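Local coordinates for protein 24-sterol C-methyltransferase (Haloferax volcanii, PDB 6F5Z) that probably transfers methyl groups from S-adenosylmethionine as the catalytic subunit of a holoenzyme with the activator protein Trm112, at residues 66-71 with 97-102; 34-39 with 104-109. All blocks are in the same frame, centred on the assembly; numbering follows the deposited sequence.

Interaction 1: 66-71 with 97-102. With SAH (S-adenosyl-L-homocysteine), chain G.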
loop_
_atom_site.group_PDB
_atom_site.type_symbol
_atom_site.label_atom_id
_atom_site.label_comp_id
_atom_site.label_asym_id
_atom_site.label_seq_id
_atom_site.Cartn_x
_atom_site.Cartn_y
_atom_site.Cartn_z
ATOM N N PHE B 66 -14.603 12.779 9.502
ATOM C CA PHE B 66 -14.819 14.193 9.209
ATOM C C PHE B 66 -14.766 14.359 7.705
ATOM O O PHE B 66 -13.720 14.069 7.112
ATOM C CB PHE B 66 -13.741 15.086 9.826
ATOM C CG PHE B 66 -13.659 15.037 11.322
ATOM C CD1 PHE B 66 -12.983 14.004 11.964
ATOM C CD2 PHE B 66 -14.263 16.017 12.096
ATOM C CE1 PHE B 66 -12.949 13.927 13.353
ATOM C CE2 PHE B 66 -14.194 15.965 13.491
ATOM C CZ PHE B 66 -13.550 14.918 14.113
ATOM N N GLY B 67 -15.869 14.798 7.107
ATOM C CA GLY B 67 -15.948 15.031 5.673
ATOM C C GLY B 67 -15.847 16.524 5.431
ATOM O O GLY B 67 -16.762 17.283 5.791
ATOM N N LEU B 68 -14.702 16.956 4.914
ATOM C CA LEU B 68 -14.410 18.369 4.702
ATOM C C LEU B 68 -14.692 18.708 3.222
ATOM O O LEU B 68 -14.320 17.946 2.320
ATOM C CB LEU B 68 -12.928 18.657 5.057
ATOM C CG LEU B 68 -12.436 20.100 4.832
ATOM C CD1 LEU B 68 -11.391 20.469 5.843
ATOM C CD2 LEU B 68 -11.773 20.283 3.423
ATOM N N ASP B 69 -15.354 19.856 2.972
ATOM C CA ASP B 69 -15.630 20.260 1.597
ATOM C C ASP B 69 -15.711 21.770 1.569
ATOM O O ASP B 69 -16.117 22.395 2.540
ATOM C CB ASP B 69 -16.908 19.622 1.050
ATOM C CG ASP B 69 -16.848 19.511 -0.445
ATOM O OD1 ASP B 69 -17.108 20.538 -1.136
ATOM O OD2 ASP B 69 -16.522 18.419 -0.936
ATOM N N GLY B 70 -15.267 22.364 0.485
ATOM C CA GLY B 70 -15.335 23.820 0.353
ATOM C C GLY B 70 -16.705 24.309 -0.105
ATOM O O GLY B 70 -16.931 25.522 -0.164
ATOM N N SER B 71 -17.605 23.379 -0.483
ATOM C CA SER B 71 -18.972 23.683 -0.911
ATOM C C SER B 71 -19.954 23.445 0.240
ATOM O O SER B 71 -20.213 22.285 0.593
ATOM C CB SER B 71 -19.369 22.852 -2.129
ATOM O OG SER B 71 -20.778 22.859 -2.327
ATOM N N LEU B 97 -5.931 23.121 6.918
ATOM C CA LEU B 97 -6.798 22.097 7.529
ATOM C C LEU B 97 -7.039 22.404 8.997
ATOM O O LEU B 97 -6.081 22.542 9.763
ATOM C CB LEU B 97 -6.246 20.688 7.342
ATOM C CG LEU B 97 -5.940 20.309 5.877
ATOM C CD1 LEU B 97 -5.360 18.861 5.791
ATOM C CD2 LEU B 97 -7.178 20.472 4.971
ATOM N N PRO B 98 -8.334 22.413 9.391
ATOM C CA PRO B 98 -8.704 22.838 10.743
ATOM C C PRO B 98 -8.667 21.703 11.749
ATOM O O PRO B 98 -9.587 21.540 12.554
ATOM C CB PRO B 98 -10.108 23.427 10.537
ATOM C CG PRO B 98 -10.703 22.552 9.478
ATOM C CD PRO B 98 -9.538 22.240 8.545
ATOM N N PHE B 99 -7.563 20.940 11.718
ATOM C CA PHE B 99 -7.336 19.836 12.640
ATOM C C PHE B 99 -6.010 19.983 13.311
ATOM O O PHE B 99 -5.035 20.471 12.697
ATOM C CB PHE B 99 -7.371 18.477 11.919
ATOM C CG PHE B 99 -8.657 18.241 11.191
ATOM C CD1 PHE B 99 -9.759 17.714 11.849
ATOM C CD2 PHE B 99 -8.774 18.537 9.839
ATOM C CE1 PHE B 99 -10.978 17.570 11.185
ATOM C CE2 PHE B 99 -9.987 18.359 9.170
ATOM C CZ PHE B 99 -11.079 17.901 9.853
ATOM N N ASP B 100 -5.952 19.569 14.588
ATOM C CA ASP B 100 -4.725 19.611 15.365
ATOM C C ASP B 100 -3.612 18.765 14.757
ATOM O O ASP B 100 -3.895 17.795 14.042
ATOM C CB ASP B 100 -4.997 19.023 16.759
ATOM C CG ASP B 100 -5.774 19.931 17.676
ATOM O OD1 ASP B 100 -5.887 21.137 17.366
ATOM O OD2 ASP B 100 -6.239 19.448 18.732
ATOM N N ASP B 101 -2.354 19.074 15.096
ATOM C CA ASP B 101 -1.245 18.225 14.682
ATOM C C ASP B 101 -1.452 16.813 15.233
ATOM O O ASP B 101 -1.904 16.651 16.365
ATOM C CB ASP B 101 0.099 18.721 15.257
ATOM C CG ASP B 101 0.594 20.063 14.774
ATOM O OD1 ASP B 101 -0.186 20.786 14.135
ATOM O OD2 ASP B 101 1.752 20.417 15.099
ATOM N N ASP B 102 -1.078 15.792 14.462
ATOM C CA ASP B 102 -1.051 14.401 14.916
ATOM C C ASP B 102 -2.349 13.972 15.585
ATOM O O ASP B 102 -2.319 13.356 16.660
ATOM C CB ASP B 102 0.134 14.173 15.881
ATOM C CG ASP B 102 1.535 14.494 15.390
ATOM O OD1 ASP B 102 1.718 14.684 14.170
ATOM O OD2 ASP B 102 2.450 14.549 16.222
HETATM N N SAH G . -14.727 12.729 -3.239
HETATM C CA SAH G . -16.032 12.897 -3.934
HETATM C CB SAH G . -16.220 14.306 -4.625
HETATM C CG SAH G . -15.225 14.556 -5.753
HETATM S SD SAH G . -15.521 16.192 -6.522
HETATM C C SAH G . -16.274 11.787 -4.990
HETATM O O SAH G . -15.326 10.894 -5.066
HETATM O OXT SAH G . -17.274 11.757 -5.670
HETATM C "C5'" SAH G . -14.349 17.270 -5.663
HETATM C "C4'" SAH G . -14.825 17.716 -4.293
HETATM O "O4'" SAH G . -13.750 18.470 -3.676
HETATM C "C3'" SAH G . -16.027 18.662 -4.395
HETATM O "O3'" SAH G . -17.093 18.289 -3.522
HETATM C "C2'" SAH G . -15.416 20.046 -4.151
HETATM O "O2'" SAH G . -16.297 21.010 -3.577
HETATM C "C1'" SAH G . -14.241 19.724 -3.229
HETATM N N9 SAH G . -13.136 20.683 -3.292
HETATM C C8 SAH G . -12.441 21.073 -4.411
HETATM N N7 SAH G . -11.463 21.913 -4.168
HETATM C C5 SAH G . -11.512 22.084 -2.792
HETATM C C6 SAH G . -10.738 22.861 -1.900
HETATM N N6 SAH G . -9.740 23.670 -2.282
HETATM N N1 SAH G . -11.055 22.811 -0.582
HETATM C C2 SAH G . -12.091 22.054 -0.194
HETATM N N3 SAH G . -12.889 21.283 -0.938
HETATM C C4 SAH G . -12.542 21.334 -2.241
#

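Interaction 2: 34-39 with 104-109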
loop_
_atom_site.group_PDB
_atom_site.type_symbol
_atom_site.label_atom_id
_atom_site.label_comp_id
_atom_site.label_asym_id
_atom_site.label_seq_id
_atom_site.Cartn_x
_atom_site.Cartn_y
_atom_site.Cartn_z
ATOM N N MET B 34 -7.317 0.366 2.681
ATOM C CA MET B 34 -6.902 1.189 3.819
ATOM C C MET B 34 -6.732 0.364 5.072
ATOM O O MET B 34 -7.620 -0.428 5.409
ATOM C CB MET B 34 -7.870 2.358 4.043
ATOM C CG MET B 34 -7.849 3.289 2.900
ATOM S SD MET B 34 -8.863 4.765 3.227
ATOM C CE MET B 34 -7.807 5.682 4.418
ATOM N N PRO B 35 -5.603 0.567 5.790
ATOM C CA PRO B 35 -5.322 -0.267 6.980
ATOM C C PRO B 35 -5.999 0.262 8.240
ATOM O O PRO B 35 -5.366 0.508 9.268
ATOM C CB PRO B 35 -3.797 -0.139 7.086
ATOM C CG PRO B 35 -3.544 1.228 6.646
ATOM C CD PRO B 35 -4.482 1.488 5.492
ATOM N N VAL B 36 -7.308 0.465 8.138
ATOM C CA VAL B 36 -8.102 0.987 9.249
ATOM C C VAL B 36 -8.252 -0.043 10.332
ATOM O O VAL B 36 -8.577 -1.205 10.044
ATOM C CB VAL B 36 -9.512 1.342 8.685
ATOM C CG1 VAL B 36 -10.509 1.635 9.812
ATOM C CG2 VAL B 36 -9.420 2.514 7.720
ATOM N N GLU B 37 -8.143 0.416 11.591
ATOM C CA GLU B 37 -8.438 -0.378 12.779
ATOM C C GLU B 37 -9.789 0.137 13.267
ATOM O O GLU B 37 -10.105 1.320 13.115
ATOM C CB GLU B 37 -7.400 -0.186 13.878
ATOM C CG GLU B 37 -6.020 -0.719 13.517
ATOM C CD GLU B 37 -5.947 -2.197 13.151
ATOM O OE1 GLU B 37 -6.875 -2.967 13.495
ATOM O OE2 GLU B 37 -4.981 -2.565 12.451
ATOM N N GLU B 38 -10.610 -0.761 13.838
ATOM C CA GLU B 38 -11.893 -0.327 14.367
ATOM C C GLU B 38 -11.673 0.827 15.334
ATOM O O GLU B 38 -10.775 0.779 16.203
ATOM C CB GLU B 38 -12.575 -1.479 15.136
ATOM C CG GLU B 38 -13.071 -2.608 14.235
ATOM C CD GLU B 38 -12.064 -3.664 13.826
ATOM O OE1 GLU B 38 -10.866 -3.523 14.162
ATOM O OE2 GLU B 38 -12.494 -4.678 13.229
ATOM N N GLY B 39 -12.515 1.867 15.173
ATOM C CA GLY B 39 -12.422 3.031 16.035
ATOM C C GLY B 39 -11.572 4.173 15.493
ATOM O O GLY B 39 -11.531 5.263 16.079
ATOM N N VAL B 104 -5.171 12.712 13.524
ATOM C CA VAL B 104 -5.959 11.919 12.550
ATOM C C VAL B 104 -5.271 10.620 12.245
ATOM O O VAL B 104 -4.060 10.607 11.998
ATOM C CB VAL B 104 -6.243 12.787 11.284
ATOM C CG1 VAL B 104 -6.933 11.990 10.197
ATOM C CG2 VAL B 104 -7.108 13.999 11.677
ATOM N N ASP B 105 -6.041 9.506 12.212
ATOM C CA ASP B 105 -5.387 8.230 11.893
ATOM C C ASP B 105 -5.139 8.055 10.401
ATOM O O ASP B 105 -4.099 7.508 10.028
ATOM C CB ASP B 105 -6.213 7.055 12.429
ATOM C CG ASP B 105 -6.320 7.067 13.954
ATOM O OD1 ASP B 105 -5.277 6.940 14.619
ATOM O OD2 ASP B 105 -7.414 7.359 14.471
ATOM N N HIS B 106 -6.121 8.456 9.546
ATOM C CA HIS B 106 -5.931 8.332 8.103
ATOM C C HIS B 106 -6.668 9.442 7.387
ATOM O O HIS B 106 -7.670 9.966 7.900
ATOM C CB HIS B 106 -6.465 6.997 7.555
ATOM C CG HIS B 106 -5.902 5.803 8.234
ATOM N ND1 HIS B 106 -6.572 5.176 9.293
ATOM C CD2 HIS B 106 -4.712 5.202 8.034
ATOM C CE1 HIS B 106 -5.761 4.208 9.688
ATOM N NE2 HIS B 106 -4.629 4.181 8.988
ATOM N N VAL B 107 -6.142 9.809 6.213
ATOM C CA VAL B 107 -6.805 10.817 5.361
ATOM C C VAL B 107 -7.064 10.123 4.021
ATOM O O VAL B 107 -6.195 9.428 3.476
ATOM C CB VAL B 107 -5.881 12.049 5.154
ATOM C CG1 VAL B 107 -6.484 13.039 4.148
ATOM C CG2 VAL B 107 -5.636 12.757 6.485
ATOM N N TRP B 108 -8.278 10.334 3.482
ATOM C CA TRP B 108 -8.713 9.833 2.199
ATOM C C TRP B 108 -9.073 11.026 1.324
ATOM O O TRP B 108 -9.655 11.997 1.806
ATOM C CB TRP B 108 -10.008 9.003 2.395
ATOM C CG TRP B 108 -10.808 8.788 1.138
ATOM C CD1 TRP B 108 -11.846 9.560 0.685
ATOM C CD2 TRP B 108 -10.574 7.788 0.131
ATOM N NE1 TRP B 108 -12.316 9.062 -0.527
ATOM C CE2 TRP B 108 -11.526 7.996 -0.902
ATOM C CE3 TRP B 108 -9.644 6.732 0.003
ATOM C CZ2 TRP B 108 -11.636 7.129 -1.994
ATOM C CZ3 TRP B 108 -9.721 5.898 -1.105
ATOM C CH2 TRP B 108 -10.688 6.130 -2.113
ATOM N N SER B 109 -8.758 10.947 0.039
ATOM C CA SER B 109 -9.255 11.936 -0.897
ATOM C C SER B 109 -9.436 11.285 -2.265
ATOM O O SER B 109 -8.515 10.658 -2.785
ATOM C CB SER B 109 -8.345 13.155 -0.944
ATOM O OG SER B 109 -8.845 14.121 -1.858
#

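Interaction 1: 66-71 with 97-102
OD1 of D69 is held by two donors: the ribose hydroxyl O2' of SAH lies 2.6 Å from it, and the backbone N of S71 reaches the anti lone pair of the same oxygen D69 OD1 at 3.0 Å, with an N-H...O angle of 157°. The second of these bonds closes an Asx turn. D69 OD2 takes the other ribose hydroxyl, SAH O3', at 2.7 Å and is also bonded by the backbone N of G48, so the carboxylate has little freedom to rotate. Next door, G70 places its N 3.0 Å from SAH N3. The D69-ribose pairing is the hallmark of a class I, Rossmann-like methyltransferase, where an acidic residue at the end of the second parallel strand, here 64-69, takes the ribose of the cofactor. Further back on that strand, F66 and L68 turn to the loop 97-102. F99 brings its edge over one face of F66, a T-shaped stack with ring planes at 74°, and F99 CE1 comes 3.7 Å from F66 CG, toward the rim of that ring. With CG anti to the backbone N (chi1 178°), the L68 side chain extends so that CD1 meets P98 CD tip to tip at 3.7 Å and also touches F99 CE2, while its other methyl, CD2, lies 4.0 Å from SAH C2 on the adenine. L97 adds CD2 beside L68 CD1. I8 and L9 of the UPF0434 family chain, the partner protein, pack on F66 and F99, respectively, and its L53 packs on P98.

Interaction 2: 34-39 with 104-109
From strand 104-110, H106 points its side chain at M34, P35 and V36 in the loop 34-39, which joins helix 16-33 to the first strand, 41-45, of the Rossmann-like sheet; strand 104-110 sits in that sheet between 41-45 and 134-140. No hydrogen bond crosses the contact, which is held by close packing throughout. Van der Waals contacts of the histidine come first. The M34 side chain runs alongside H106, pointing the opposite way, and its methyl CE settles 3.7 Å from H106 CB. The bend at chi3 (74°) turns that methyl back to the histidine while the sulfur stays with W108. P35 crosses H106 at a slant, its CG 3.9 Å from H106 NE2, and the imidazole carbon H106 CE1 approaches V36 CA at 4.0 Å and the carbonyl oxygen P35 O at 3.7 Å. An alanine here would keep the CB that meets the M34 methyl but would probably leave P35 and V36 without the imidazole they pack against. Polar bonds lie around the contact rather than across it. P35 is the centre of an inverse gamma turn with a weak V36 N to M34 O bond, and D105 OD2 accepts from the backbone N of T41 at the start of the neighbouring strand. E37 reaches outward through OE2 to salt bridges with R169 and R173 of the second subunit, another copy of this protein, whose A180 also packs on P35. M34 also makes a Met-aromatic contact: it crosses W108 at about a right angle, and the nearest atoms of the W108 side chain and SAH are about 5 Å apart. M34 SD stands 5.1 Å from the centroid of the six-membered ring of W108, obliquely at 63° from the ring normal, with W108 CE3 its closest ring atom at 3.9 Å.

Both contacts are buried and both reach the same sheet, where strand 41-45 lies between strands 64-69 and 104-110. Along the chain, interaction 1 is nested within the loop closed by interaction 2, and only S103 separates their later segments. Their centres are 14 Å apart. Interaction 1 joins an aromatic and aliphatic cluster to direct polar bonds with the cofactor, whereas interaction 2 mixes sulfur, imidazole and proline packing and comes near the cofactor only through W108. Their shares in the assembly differ too: interaction 1 meets the UPF0434 family chain at several residues, whereas in interaction 2 only V104 reaches it.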